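Local coordinates for YrrB protein (Bacillus subtilis, PDB 2Q7F) that is a possible mediator of complex formation among RNA sulfuration components, RNA processing components and aminoacyl-tRNA synthetases, using a superhelix of TPR repeats with an unusual peptide-binding site, at residues 58-63 against 77-82; 92-97 against 111-116; 126-131 against 145-150. One frame throughout, in Å; residues are numbered along the deposited sequence.

Contact 1 (58-63 against 77-82)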
loop_
_atom_site.group_PDB
_atom_site.type_symbol
_atom_site.label_atom_id
_atom_site.label_comp_id
_atom_site.label_asym_id
_atom_site.label_seq_id
_atom_site.Cartn_x
_atom_site.Cartn_y
_atom_site.Cartn_z
ATOM N N ILE A 58 0.259 -16.142 -20.153
ATOM C CA ILE A 58 0.227 -16.778 -18.820
ATOM C C ILE A 58 1.540 -17.450 -18.388
ATOM O O ILE A 58 2.014 -17.194 -17.282
ATOM C CB ILE A 58 -0.973 -17.792 -18.672
ATOM C CG1 ILE A 58 -2.316 -17.156 -19.080
ATOM C CG2 ILE A 58 -1.029 -18.407 -17.262
ATOM C CD1 ILE A 58 -2.901 -16.162 -18.084
ATOM N N PRO A 59 2.128 -18.317 -19.238
ATOM C CA PRO A 59 3.388 -18.935 -18.822
ATOM C C PRO A 59 4.545 -17.938 -18.633
ATOM O O PRO A 59 5.367 -18.125 -17.732
ATOM C CB PRO A 59 3.689 -19.918 -19.952
ATOM C CG PRO A 59 2.947 -19.410 -21.107
ATOM C CD PRO A 59 1.706 -18.805 -20.562
ATOM N N TYR A 60 4.599 -16.892 -19.461
ATOM C CA TYR A 60 5.565 -15.816 -19.251
ATOM C C TYR A 60 5.325 -15.096 -17.929
ATOM O O TYR A 60 6.272 -14.732 -17.249
ATOM C CB TYR A 60 5.550 -14.804 -20.388
ATOM C CG TYR A 60 6.000 -15.332 -21.728
ATOM C CD1 TYR A 60 7.347 -15.308 -22.101
ATOM C CD2 TYR A 60 5.075 -15.824 -22.641
ATOM C CE1 TYR A 60 7.759 -15.777 -23.357
ATOM C CE2 TYR A 60 5.471 -16.291 -23.890
ATOM C CZ TYR A 60 6.807 -16.264 -24.245
ATOM O OH TYR A 60 7.173 -16.735 -25.488
ATOM N N ILE A 61 4.063 -14.903 -17.562
ATOM C CA ILE A 61 3.741 -14.244 -16.295
ATOM C C ILE A 61 4.180 -15.107 -15.113
ATOM O O ILE A 61 4.823 -14.611 -14.185
ATOM C CB ILE A 61 2.237 -13.891 -16.163
ATOM C CG1 ILE A 61 1.775 -13.034 -17.346
ATOM C CG2 ILE A 61 1.984 -13.172 -14.846
ATOM C CD1 ILE A 61 0.269 -12.857 -17.438
ATOM N N ASN A 62 3.848 -16.394 -15.164
ATOM C CA ASN A 62 4.241 -17.327 -14.119
ATOM C C ASN A 62 5.740 -17.387 -13.918
ATOM O O ASN A 62 6.211 -17.428 -12.774
ATOM C CB ASN A 62 3.726 -18.720 -14.426
ATOM C CG ASN A 62 2.233 -18.826 -14.320
ATOM O OD1 ASN A 62 1.634 -19.727 -14.903
ATOM N ND2 ASN A 62 1.612 -17.911 -13.581
ATOM N N PHE A 63 6.491 -17.389 -15.021
ATOM C CA PHE A 63 7.943 -17.432 -14.935
ATOM C C PHE A 63 8.491 -16.145 -14.334
ATOM O O PHE A 63 9.440 -16.182 -13.549
ATOM C CB PHE A 63 8.592 -17.730 -16.288
ATOM C CG PHE A 63 10.065 -18.070 -16.193
ATOM C CD1 PHE A 63 10.523 -19.016 -15.278
ATOM C CD2 PHE A 63 10.989 -17.451 -17.021
ATOM C CE1 PHE A 63 11.884 -19.330 -15.191
ATOM C CE2 PHE A 63 12.355 -17.757 -16.935
ATOM C CZ PHE A 63 12.799 -18.695 -16.025
ATOM N N LEU A 77 11.022 -8.390 -15.114
ATOM C CA LEU A 77 10.508 -7.281 -15.922
ATOM C C LEU A 77 10.536 -7.558 -17.407
ATOM O O LEU A 77 9.650 -7.114 -18.132
ATOM C CB LEU A 77 11.265 -5.977 -15.639
ATOM C CG LEU A 77 10.890 -5.263 -14.331
ATOM C CD1 LEU A 77 11.860 -4.128 -14.004
ATOM C CD2 LEU A 77 9.422 -4.782 -14.300
ATOM N N ALA A 78 11.552 -8.283 -17.859
ATOM C CA ALA A 78 11.636 -8.650 -19.262
ATOM C C ALA A 78 10.553 -9.662 -19.619
ATOM O O ALA A 78 10.004 -9.621 -20.710
ATOM C CB ALA A 78 12.997 -9.168 -19.594
ATOM N N PHE A 79 10.220 -10.551 -18.694
ATOM C CA PHE A 79 9.160 -11.523 -18.958
ATOM C C PHE A 79 7.755 -10.917 -18.899
ATOM O O PHE A 79 6.923 -11.239 -19.741
ATOM C CB PHE A 79 9.294 -12.747 -18.060
ATOM C CG PHE A 79 10.302 -13.740 -18.556
ATOM C CD1 PHE A 79 9.950 -14.690 -19.511
ATOM C CD2 PHE A 79 11.607 -13.713 -18.095
ATOM C CE1 PHE A 79 10.874 -15.598 -19.984
ATOM C CE2 PHE A 79 12.543 -14.630 -18.566
ATOM C CZ PHE A 79 12.165 -15.580 -19.515
ATOM N N TYR A 80 7.506 -10.028 -17.923
ATOM C CA TYR A 80 6.246 -9.262 -17.865
ATOM C C TYR A 80 6.089 -8.454 -19.135
ATOM O O TYR A 80 4.993 -8.366 -19.686
ATOM C CB TYR A 80 6.188 -8.317 -16.660
ATOM C CG TYR A 80 6.103 -8.996 -15.316
ATOM C CD1 TYR A 80 5.085 -9.941 -15.034
ATOM C CD2 TYR A 80 7.027 -8.696 -14.306
ATOM C CE1 TYR A 80 5.011 -10.570 -13.785
ATOM C CE2 TYR A 80 6.958 -9.323 -13.053
ATOM C CZ TYR A 80 5.953 -10.249 -12.806
ATOM O OH TYR A 80 5.894 -10.856 -11.571
ATOM N N ASP A 81 7.193 -7.877 -19.604
ATOM C CA ASP A 81 7.200 -7.121 -20.849
ATOM C C ASP A 81 6.668 -7.991 -21.990
ATOM O O ASP A 81 5.768 -7.591 -22.719
ATOM C CB ASP A 81 8.604 -6.601 -21.166
ATOM C CG ASP A 81 8.624 -5.655 -22.345
ATOM O OD1 ASP A 81 9.123 -6.053 -23.418
ATOM O OD2 ASP A 81 8.129 -4.523 -22.217
ATOM N N LYS A 82 7.216 -9.192 -22.109
ATOM C CA LYS A 82 6.813 -10.145 -23.130
ATOM C C LYS A 82 5.325 -10.508 -23.051
ATOM O O LYS A 82 4.628 -10.532 -24.064
ATOM C CB LYS A 82 7.695 -11.402 -23.045
ATOM C CG LYS A 82 7.446 -12.456 -24.145
ATOM C CD LYS A 82 7.530 -11.887 -25.558
ATOM C CE LYS A 82 7.054 -12.932 -26.553
ATOM N NZ LYS A 82 7.216 -12.482 -27.958
#
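Tyr60 and Phe79 bury the largest areas here, and Phe63 comes next. Phe79 meets the other two rings in different ways. Phe63 turns its edge onto one face of Phe79. The result is a T-shaped pair, with centroids of the Phe63 and Phe79 rings 4.8 Å apart and planes at 89°. The edge is led by CD2 and CE2 of Phe63, and Phe63 CD2 comes to 3.3 Å from Phe79 CZ. Its CG is anti to the backbone N (chi1 -168°), which swings the ring across to Phe79.

Tyr60 meets Phe79 at the rim instead. Tyr60 CD1 lies 3.7 Å from Phe79 CD1, near the plane of each ring, and the two side chains cross at about a right angle. One face of Tyr60 takes the aliphatic part of Lys82. Lys82 CG stands 3.7 Å from the centroid of the Tyr60 ring, a CH-pi contact displaced toward the CD1-CE1 rim. The Lys82 chain bends at chi2 and then runs along the ring toward the hydroxyl end. Both polar ends are held elsewhere: Tyr60 OH bonds to Lys54 O, and Lys82 NZ pairs with Glu85.

Ile61 and Tyr80 add a smaller contact, with Ile61 CG2 at 4.1 Å from Tyr80 CE1. Tyr80 OH bonds to Asn65. The backbones come closest at Tyr60 and Phe79, whose CA atoms are 5.6 Å apart. The segment axes approach to 8.1 Å and are antiparallel at 164°.

These are the two helices of TPR 2, packed as a hairpin. Helix 46-50 touches Tyr60 through Ile50 and Phe63 through Phe46. Helix 91-103 packs against Ile61 through Thr92.

Contact 2 (92-97 against 111-116)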
loop_
_atom_site.group_PDB
_atom_site.type_symbol
_atom_site.label_atom_id
_atom_site.label_comp_id
_atom_site.label_asym_id
_atom_site.label_seq_id
_atom_site.Cartn_x
_atom_site.Cartn_y
_atom_site.Cartn_z
ATOM N N THR A 92 -2.353 -9.219 -14.414
ATOM C CA THR A 92 -1.367 -9.786 -13.492
ATOM C C THR A 92 0.069 -9.426 -13.910
ATOM O O THR A 92 0.953 -9.329 -13.075
ATOM C CB THR A 92 -1.545 -11.313 -13.362
ATOM O OG1 THR A 92 -1.643 -11.895 -14.668
ATOM C CG2 THR A 92 -2.820 -11.654 -12.573
ATOM N N ALA A 93 0.291 -9.205 -15.200
ATOM C CA ALA A 93 1.588 -8.732 -15.671
ATOM C C ALA A 93 1.855 -7.286 -15.245
ATOM O O ALA A 93 2.976 -6.955 -14.839
ATOM C CB ALA A 93 1.707 -8.887 -17.169
ATOM N N TYR A 94 0.832 -6.430 -15.313
ATOM C CA TYR A 94 0.951 -5.061 -14.801
ATOM C C TYR A 94 1.191 -5.069 -13.294
ATOM O O TYR A 94 2.040 -4.315 -12.780
ATOM C CB TYR A 94 -0.291 -4.232 -15.130
ATOM C CG TYR A 94 -0.434 -3.918 -16.597
ATOM C CD1 TYR A 94 0.607 -3.292 -17.296
ATOM C CD2 TYR A 94 -1.614 -4.227 -17.289
ATOM C CE1 TYR A 94 0.485 -2.996 -18.639
ATOM C CE2 TYR A 94 -1.747 -3.937 -18.647
ATOM C CZ TYR A 94 -0.688 -3.323 -19.316
ATOM O OH TYR A 94 -0.782 -3.033 -20.662
ATOM N N TYR A 95 0.447 -5.928 -12.596
ATOM C CA TYR A 95 0.577 -6.071 -11.151
ATOM C C TYR A 95 1.950 -6.616 -10.733
ATOM O O TYR A 95 2.570 -6.105 -9.798
ATOM C CB TYR A 95 -0.536 -6.954 -10.605
ATOM C CG TYR A 95 -0.536 -7.062 -9.101
ATOM C CD1 TYR A 95 -0.913 -5.979 -8.306
ATOM C CD2 TYR A 95 -0.145 -8.239 -8.462
ATOM C CE1 TYR A 95 -0.919 -6.072 -6.920
ATOM C CE2 TYR A 95 -0.136 -8.335 -7.072
ATOM C CZ TYR A 95 -0.531 -7.251 -6.313
ATOM O OH TYR A 95 -0.531 -7.326 -4.940
ATOM N N GLY A 96 2.413 -7.655 -11.424
ATOM C CA GLY A 96 3.695 -8.266 -11.129
ATOM C C GLY A 96 4.816 -7.278 -11.344
ATOM O O GLY A 96 5.679 -7.142 -10.487
ATOM N N ALA A 97 4.798 -6.575 -12.477
ATOM C CA ALA A 97 5.812 -5.557 -12.769
ATOM C C ALA A 97 5.782 -4.429 -11.747
ATOM O O ALA A 97 6.825 -3.884 -11.396
ATOM C CB ALA A 97 5.631 -4.992 -14.175
ATOM N N LYS A 111 2.981 3.359 -9.695
ATOM C CA LYS A 111 1.643 3.926 -9.854
ATOM C C LYS A 111 1.119 3.633 -11.256
ATOM O O LYS A 111 -0.019 3.204 -11.445
ATOM C CB LYS A 111 1.653 5.442 -9.616
ATOM C CG LYS A 111 0.319 6.103 -9.945
ATOM C CD LYS A 111 0.458 7.576 -10.275
ATOM C CE LYS A 111 -0.822 8.101 -10.911
ATOM N NZ LYS A 111 -0.885 9.578 -10.800
ATOM N N ASP A 112 1.972 3.877 -12.236
ATOM C CA ASP A 112 1.639 3.640 -13.622
ATOM C C ASP A 112 1.202 2.174 -13.810
ATOM O O ASP A 112 0.127 1.916 -14.353
ATOM C CB ASP A 112 2.843 4.023 -14.486
ATOM C CG ASP A 112 2.512 4.102 -15.952
ATOM O OD1 ASP A 112 2.411 3.035 -16.602
ATOM O OD2 ASP A 112 2.379 5.232 -16.470
ATOM N N MET A 113 2.007 1.229 -13.314
ATOM C CA MET A 113 1.712 -0.202 -13.458
ATOM C C MET A 113 0.445 -0.626 -12.734
ATOM O O MET A 113 -0.368 -1.389 -13.288
ATOM C CB MET A 113 2.882 -1.085 -12.987
ATOM C CG MET A 113 4.123 -1.132 -13.917
ATOM S SD MET A 113 3.856 -1.632 -15.647
ATOM C CE MET A 113 3.789 -0.025 -16.454
ATOM N N PHE A 114 0.278 -0.143 -11.502
ATOM C CA PHE A 114 -0.896 -0.505 -10.701
ATOM C C PHE A 114 -2.183 0.040 -11.286
ATOM O O PHE A 114 -3.202 -0.639 -11.283
ATOM C CB PHE A 114 -0.750 -0.087 -9.241
ATOM C CG PHE A 114 0.222 -0.918 -8.475
ATOM C CD1 PHE A 114 0.289 -2.301 -8.668
ATOM C CD2 PHE A 114 1.073 -0.334 -7.547
ATOM C CE1 PHE A 114 1.207 -3.093 -7.956
ATOM C CE2 PHE A 114 1.988 -1.116 -6.830
ATOM C CZ PHE A 114 2.050 -2.499 -7.037
ATOM N N GLU A 115 -2.138 1.268 -11.785
ATOM C CA GLU A 115 -3.313 1.854 -12.394
ATOM C C GLU A 115 -3.661 1.136 -13.708
ATOM O O GLU A 115 -4.837 1.001 -14.051
ATOM C CB GLU A 115 -3.144 3.368 -12.568
ATOM C CG GLU A 115 -4.443 4.139 -12.331
ATOM C CD GLU A 115 -4.232 5.522 -11.721
ATOM O OE1 GLU A 115 -3.659 5.623 -10.616
ATOM O OE2 GLU A 115 -4.655 6.516 -12.343
ATOM N N LYS A 116 -2.647 0.652 -14.423
ATOM C CA LYS A 116 -2.884 -0.152 -15.628
ATOM C C LYS A 116 -3.493 -1.505 -15.280
ATOM O O LYS A 116 -4.349 -2.016 -16.014
ATOM C CB LYS A 116 -1.609 -0.336 -16.451
ATOM C CG LYS A 116 -1.135 0.910 -17.197
ATOM C CD LYS A 116 -0.057 0.542 -18.189
ATOM C CE LYS A 116 0.791 1.720 -18.604
ATOM N NZ LYS A 116 -0.010 2.779 -19.254
#
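The thioether of Met113 lies at the edge of the Tyr94 ring, not over its face. Met113 SD is 5.4 Å from the ring centroid of Tyr94 and 83° off the ring normal, an edge-on Met-aromatic contact. Bends at chi2 (-56°) and chi3 fold the Met113 chain, with the sulfur beside both Tyr94 and Ala97. Met113 SD is 4.1 Å from Ala97 CB.

Lys116 takes one face of Tyr94. Its CB sits over the ring centre, 3.8 Å from the Tyr94 centroid, as a CH-pi contact. Lys116 CD follows at 3.6 Å from Tyr94 CE1. Tyr95 and Phe114 form a second aromatic pair, with Tyr95 CD1 at 3.6 Å from Phe114 CE1. Their planes are 48° apart, so the pair is oblique.

The antiparallel helices are close here: Tyr94 O lies 3.3 Å from Met113 CB. Tyr94 OH is satisfied by Ser88 O, beyond the two segments. The side-chain contacts across this TPR 3 pair are apolar, CH-pi or sulfur-aromatic, and no salt bridge links the segments. Shape fit, rather than charge pairing, joins its two helices.

Contact 3 (126-131 against 145-150)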
loop_
_atom_site.group_PDB
_atom_site.type_symbol
_atom_site.label_atom_id
_atom_site.label_comp_id
_atom_site.label_asym_id
_atom_site.label_seq_id
_atom_site.Cartn_x
_atom_site.Cartn_y
_atom_site.Cartn_z
ATOM N N ASP A 126 -5.598 -6.124 -2.224
ATOM C CA ASP A 126 -4.161 -5.938 -2.349
ATOM C C ASP A 126 -3.802 -4.838 -3.342
ATOM O O ASP A 126 -2.925 -4.004 -3.059
ATOM C CB ASP A 126 -3.497 -7.253 -2.757
ATOM C CG ASP A 126 -3.532 -8.285 -1.651
ATOM O OD1 ASP A 126 -3.120 -9.436 -1.906
ATOM O OD2 ASP A 126 -3.969 -7.952 -0.526
ATOM N N LEU A 127 -4.484 -4.838 -4.491
ATOM C CA LEU A 127 -4.217 -3.861 -5.527
ATOM C C LEU A 127 -4.584 -2.459 -5.085
ATOM O O LEU A 127 -3.803 -1.526 -5.286
ATOM C CB LEU A 127 -4.939 -4.194 -6.833
ATOM C CG LEU A 127 -4.853 -3.096 -7.913
ATOM C CD1 LEU A 127 -3.414 -2.877 -8.461
ATOM C CD2 LEU A 127 -5.833 -3.354 -9.048
ATOM N N PHE A 128 -5.770 -2.305 -4.498
ATOM C CA PHE A 128 -6.193 -0.998 -4.024
ATOM C C PHE A 128 -5.231 -0.483 -2.955
ATOM O O PHE A 128 -4.969 0.724 -2.864
ATOM C CB PHE A 128 -7.630 -1.028 -3.505
ATOM C CG PHE A 128 -8.663 -1.245 -4.581
ATOM C CD1 PHE A 128 -8.590 -0.558 -5.790
ATOM C CD2 PHE A 128 -9.728 -2.129 -4.378
ATOM C CE1 PHE A 128 -9.546 -0.763 -6.792
ATOM C CE2 PHE A 128 -10.696 -2.335 -5.372
ATOM C CZ PHE A 128 -10.602 -1.649 -6.579
ATOM N N TYR A 129 -4.685 -1.416 -2.179
ATOM C CA TYR A 129 -3.722 -1.098 -1.137
ATOM C C TYR A 129 -2.403 -0.601 -1.723
ATOM O O TYR A 129 -1.928 0.478 -1.366
ATOM C CB TYR A 129 -3.473 -2.304 -0.223
ATOM C CG TYR A 129 -2.379 -2.053 0.793
ATOM C CD1 TYR A 129 -2.622 -1.262 1.921
ATOM C CD2 TYR A 129 -1.096 -2.591 0.620
ATOM C CE1 TYR A 129 -1.623 -1.014 2.851
ATOM C CE2 TYR A 129 -0.097 -2.358 1.548
ATOM C CZ TYR A 129 -0.366 -1.564 2.662
ATOM O OH TYR A 129 0.622 -1.314 3.590
ATOM N N MET A 130 -1.814 -1.396 -2.611
ATOM C CA MET A 130 -0.526 -1.046 -3.201
ATOM C C MET A 130 -0.632 0.284 -3.939
ATOM O O MET A 130 0.265 1.132 -3.848
ATOM C CB MET A 130 -0.040 -2.154 -4.137
ATOM C CG MET A 130 0.276 -3.484 -3.444
ATOM S SD MET A 130 1.532 -3.378 -2.147
ATOM C CE MET A 130 3.007 -3.082 -3.131
ATOM N N LEU A 131 -1.743 0.472 -4.645
ATOM C CA LEU A 131 -1.982 1.715 -5.361
ATOM C C LEU A 131 -2.168 2.867 -4.377
ATOM O O LEU A 131 -1.490 3.881 -4.485
ATOM C CB LEU A 131 -3.170 1.599 -6.326
ATOM C CG LEU A 131 -3.550 2.832 -7.150
ATOM C CD1 LEU A 131 -2.352 3.428 -7.930
ATOM C CD2 LEU A 131 -4.707 2.480 -8.090
ATOM N N LEU A 145 -6.899 8.334 -1.568
ATOM C CA LEU A 145 -8.051 8.278 -0.677
ATOM C C LEU A 145 -9.142 7.278 -1.093
ATOM O O LEU A 145 -9.505 6.421 -0.288
ATOM C CB LEU A 145 -8.613 9.687 -0.487
ATOM C CG LEU A 145 -9.304 10.050 0.823
ATOM C CD1 LEU A 145 -8.351 10.030 2.001
ATOM C CD2 LEU A 145 -9.919 11.429 0.679
ATOM N N PRO A 146 -9.667 7.380 -2.335
ATOM C CA PRO A 146 -10.723 6.451 -2.754
ATOM C C PRO A 146 -10.311 4.974 -2.800
ATOM O O PRO A 146 -11.151 4.098 -2.545
ATOM C CB PRO A 146 -11.102 6.949 -4.153
ATOM C CG PRO A 146 -9.931 7.725 -4.616
ATOM C CD PRO A 146 -9.368 8.364 -3.390
ATOM N N TYR A 147 -9.045 4.706 -3.127
ATOM C CA TYR A 147 -8.546 3.330 -3.221
ATOM C C TYR A 147 -8.237 2.781 -1.839
ATOM O O TYR A 147 -8.498 1.615 -1.571
ATOM C CB TYR A 147 -7.299 3.237 -4.114
ATOM C CG TYR A 147 -7.465 3.855 -5.483
ATOM C CD1 TYR A 147 -8.336 3.298 -6.429
ATOM C CD2 TYR A 147 -6.741 4.992 -5.837
ATOM C CE1 TYR A 147 -8.489 3.875 -7.691
ATOM C CE2 TYR A 147 -6.879 5.569 -7.094
ATOM C CZ TYR A 147 -7.758 5.007 -8.020
ATOM O OH TYR A 147 -7.899 5.595 -9.263
ATOM N N LEU A 148 -7.663 3.617 -0.972
ATOM C CA LEU A 148 -7.435 3.238 0.420
ATOM C C LEU A 148 -8.745 2.986 1.150
ATOM O O LEU A 148 -8.833 2.061 1.961
ATOM C CB LEU A 148 -6.631 4.298 1.165
ATOM C CG LEU A 148 -5.125 4.269 0.941
ATOM C CD1 LEU A 148 -4.469 5.389 1.734
ATOM C CD2 LEU A 148 -4.528 2.912 1.304
ATOM N N GLN A 149 -9.749 3.814 0.861
ATOM C CA GLN A 149 -11.087 3.637 1.420
ATOM C C GLN A 149 -11.601 2.258 1.054
ATOM O O GLN A 149 -12.180 1.552 1.882
ATOM C CB GLN A 149 -12.060 4.707 0.893
ATOM C CG GLN A 149 -13.453 4.637 1.530
ATOM C CD GLN A 149 -14.395 5.729 1.048
ATOM O OE1 GLN A 149 -14.784 5.763 -0.125
ATOM N NE2 GLN A 149 -14.777 6.623 1.958
ATOM N N ARG A 150 -11.363 1.890 -0.199
ATOM C CA ARG A 150 -11.866 0.655 -0.749
ATOM C C ARG A 150 -11.196 -0.558 -0.113
ATOM O O ARG A 150 -11.879 -1.507 0.261
ATOM C CB ARG A 150 -11.704 0.656 -2.265
ATOM C CG ARG A 150 -12.488 -0.425 -2.983
ATOM C CD ARG A 150 -13.947 -0.479 -2.561
ATOM N NE ARG A 150 -14.537 -1.714 -3.043
ATOM C CZ ARG A 150 -15.661 -2.250 -2.583
ATOM N NH1 ARG A 150 -16.342 -1.662 -1.606
ATOM N NH2 ARG A 150 -16.097 -3.386 -3.107
#
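Tyr147 is the first residue of 145-150 to touch 126-131, and it meets both Phe128 and Leu131. Its backbone comes very near Phe128, with CA atoms of Tyr147 and Phe128 5.0 Å apart. Tyr147 O lies 3.4 Å from Phe128 CB, and Tyr147 CB in turn faces Phe128 O. The Tyr147 ring takes Leu131 over one face. Leu131 CD2 stands above the ring centre, 3.7 Å from the Tyr147 centroid and 4° off the ring normal, a nearly ideal CH-pi approach. With CG anti to its backbone N, Leu131 extends toward Tyr147, and the branch CD2 makes the closest touch. Phe128 reaches the same ring obliquely, with Phe128 CD1 at 3.9 Å from Tyr147 CD1.

Leu148 comes next. Its CB points away, but the end of the chain turns back, and Leu148 CD2 reaches only 4.5 Å from Tyr129 O.

Arg150 closes the walk. Its CB lies over one face of the Phe128 ring, and Arg150 CG is 3.5 Å from Phe128 CD2. The two side chains run alongside, pointing the same way. The guanidinium plane is 66° from the ring plane, so the two groups are not stacked. CB and CG of Arg150 make the contact, while Arg150 NH1 forms a salt bridge with Glu153.

The segments are antiparallel, at 142°, and belong to helices 125-137 and 141-154. They make up the helix-turn-helix hairpin of TPR 4, the unit from which tetratricopeptide repeat folds are built.

The three contacts hold equivalent helix pairs of successive repeats, TPR 2, TPR 3 and TPR 4. Their positions recur every 34 residues: Tyr60, Tyr94 and Phe128 face Phe79, Met113 and Tyr147, with Lys82, Lys116 and Arg150 beside them. Contact 1 is the most buried, though farthest from the centre of the chain; contacts 2 and 3 are partly buried. Both members of a second pair change, from Phe63 and Phe79 to Ala97 and Met113 to Leu131 and Tyr147, and a T-shaped ring pair gives way to methyl-sulfur and then methyl-ring packing. Contact 1 touches contact 2 through Tyr80 and Gly96, and contact 2 touches contact 3 through Phe114 and Met130. Contacts 1 and 3 do not meet.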